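Local structure of putative glycosylhydrolase (Parabacteroides distasonis, 3S5Q) at residues K85-W88 / I89-S92. The protein is a putative glycosyl hydrolase with a concanavalin A-like fold, probably hydrolysing glycosidic bonds as its 3-keto-disaccharide hydrolase family is thought to do. Sequence-based numbering, arbitrary orientation.
Sequences KGNW and IPSS
Round Trp88, Ile89, Pro90 and Ser91 the backbone folds into one tight turn, with Ser91 N donating to Trp88 O at 3.0 Å and an N-H...O angle of 151°, the i+3 to i bond of a beta turn. This amide stands above the carbonyl plane of Trp88, and from the opposite face Ser92 OG donates to the same Trp88 O at 2.6 Å, giving one oxygen two donors. Ser92 OG is placed there by a first torsion that sets it between its own N and C (chi1 65°), and it also lies at the edge of the Trp88 ring, 3.6 Å from CE3. One residue earlier, Ser91 OG reaches back to Asn87 O at 2.7 Å, tilted modestly from that carbonyl plane. The turn belongs to the loop joining strands 75-82 and 93-98, antiparallel neighbours in the five-stranded sheet of the concanavalin A-like fold. Here Ile89 covers one face of the indole: its CG1 sits over the six-membered ring in a CH-pi contact, 3.8 Å from its centroid and 10° off the normal. Trp54 meets the indole edge-to-face, while Val79 and Cys82 of strand 75-82 touch both Trp88 and Ser92. The solvent-exposed Asn87 side chain crosses that of Pro90 at roughly a right angle, Asn87 OD1 resting 3.5 Å from Pro90 CG; the Asn87 backbone N is hydrogen-bonded to Asp84 OD1.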
ATOM      1  N   LYS A  85       6.011  -7.516 -13.191  1.00 25.91           N
ATOM      2  CA  LYS A  85       4.595  -7.450 -12.896  1.00 26.58           C
ATOM      3  C   LYS A  85       3.954  -8.848 -12.979  1.00 26.50           C
ATOM      4  O   LYS A  85       3.119  -9.198 -12.137  1.00 26.68           O
ATOM      5  CB  LYS A  85       3.899  -6.413 -13.791  1.00 27.28           C
ATOM      6  CG  LYS A  85       4.319  -4.984 -13.429  1.00 28.17           C
ATOM      7  CD  LYS A  85       3.616  -3.918 -14.293  1.00 29.77           C
ATOM      8  CE  LYS A  85       4.331  -3.558 -15.571  1.00 31.05           C
ATOM      9  NZ  LYS A  85       3.657  -2.357 -16.191  1.00 28.90           N
ATOM     10  N   GLY A  86       4.405  -9.665 -13.933  1.00 26.90           N
ATOM     11  CA  GLY A  86       3.910 -11.045 -14.075  1.00 26.96           C
ATOM     12  C   GLY A  86       4.175 -11.906 -12.853  1.00 26.61           C
ATOM     13  O   GLY A  86       3.305 -12.627 -12.349  1.00 27.70           O
ATOM     14  N   ASN A  87       5.377 -11.797 -12.336  1.00 24.56           N
ATOM     15  CA  ASN A  87       5.789 -12.595 -11.216  1.00 24.42           C
ATOM     16  C   ASN A  87       6.011 -11.660 -10.039  1.00 23.24           C
ATOM     17  O   ASN A  87       7.089 -11.640  -9.491  1.00 23.24           O
ATOM     18  CB  ASN A  87       7.078 -13.347 -11.634  1.00 24.74           C
ATOM     19  CG  ASN A  87       7.551 -14.334 -10.608  1.00 25.23           C
ATOM     20  OD1 ASN A  87       6.760 -14.847  -9.835  1.00 18.62           O
ATOM     21  ND2 ASN A  87       8.874 -14.611 -10.595  1.00 24.69           N
ATOM     22  N   TRP A  88       4.999 -10.870  -9.653  1.00 22.88           N
ATOM     23  CA  TRP A  88       5.220  -9.755  -8.723  1.00 23.80           C
ATOM     24  C   TRP A  88       5.511 -10.192  -7.282  1.00 23.27           C
ATOM     25  O   TRP A  88       6.201  -9.487  -6.557  1.00 23.97           O
ATOM     26  CB  TRP A  88       4.065  -8.729  -8.733  1.00 24.21           C
ATOM     27  CG  TRP A  88       2.752  -9.251  -8.185  1.00 25.88           C
ATOM     28  CD1 TRP A  88       1.808  -9.939  -8.870  1.00 29.57           C
ATOM     29  CD2 TRP A  88       2.271  -9.117  -6.850  1.00 28.76           C
ATOM     30  NE1 TRP A  88       0.750 -10.256  -8.038  1.00 32.94           N
ATOM     31  CE2 TRP A  88       1.012  -9.754  -6.790  1.00 32.72           C
ATOM     32  CE3 TRP A  88       2.783  -8.526  -5.693  1.00 27.96           C
ATOM     33  CZ2 TRP A  88       0.256  -9.813  -5.612  1.00 32.33           C
ATOM     34  CZ3 TRP A  88       2.040  -8.577  -4.529  1.00 28.20           C
ATOM     35  CH2 TRP A  88       0.792  -9.223  -4.488  1.00 31.09           C
ATOM     36  N   ILE A  89       5.029 -11.355  -6.875  1.00 23.26           N
ATOM     37  CA  ILE A  89       5.113 -11.701  -5.454  1.00 22.66           C
ATOM     38  C   ILE A  89       6.572 -11.694  -4.934  1.00 21.64           C
ATOM     39  O   ILE A  89       6.847 -11.037  -3.961  1.00 21.15           O
ATOM     40  CB  ILE A  89       4.353 -13.001  -5.125  1.00 23.75           C
ATOM     41  CG1 ILE A  89       2.837 -12.733  -5.205  1.00 24.82           C
ATOM     42  CG2 ILE A  89       4.768 -13.527  -3.700  1.00 22.31           C
ATOM     43  CD1 ILE A  89       1.963 -14.025  -5.337  1.00 27.62           C
ATOM     44  N   PRO A  90       7.490 -12.427  -5.577  1.00 22.24           N
ATOM     45  CA  PRO A  90       8.881 -12.419  -5.149  1.00 22.10           C
ATOM     46  C   PRO A  90       9.692 -11.285  -5.747  1.00 22.51           C
ATOM     47  O   PRO A  90      10.900 -11.247  -5.513  1.00 24.38           O
ATOM     48  CB  PRO A  90       9.401 -13.739  -5.709  1.00 23.55           C
ATOM     49  CG  PRO A  90       8.567 -13.932  -6.927  1.00 22.67           C
ATOM     50  CD  PRO A  90       7.246 -13.510  -6.540  1.00 23.08           C
ATOM     51  N   SER A  91       9.053 -10.390  -6.496  1.00 21.36           N
ATOM     52  CA  SER A  91       9.759  -9.379  -7.244  1.00 21.67           C
ATOM     53  C   SER A  91       9.305  -7.995  -6.842  1.00 21.54           C
ATOM     54  O   SER A  91       9.359  -7.077  -7.659  1.00 20.43           O
ATOM     55  CB  SER A  91       9.507  -9.551  -8.746  1.00 21.99           C
ATOM     56  OG  SER A  91       9.618 -10.898  -9.154  1.00 22.86           O
ATOM     57  N   SER A  92       8.820  -7.844  -5.608  1.00 21.18           N
ATOM     58  CA  SER A  92       8.341  -6.558  -5.152  1.00 21.15           C
ATOM     59  C   SER A  92       8.267  -6.515  -3.638  1.00 21.38           C
ATOM     60  O   SER A  92       8.493  -7.533  -2.950  1.00 21.20           O
ATOM     61  CB  SER A  92       6.967  -6.275  -5.769  1.00 21.66           C
ATOM     62  OG  SER A  92       6.054  -7.211  -5.266  1.00 22.22           O
TER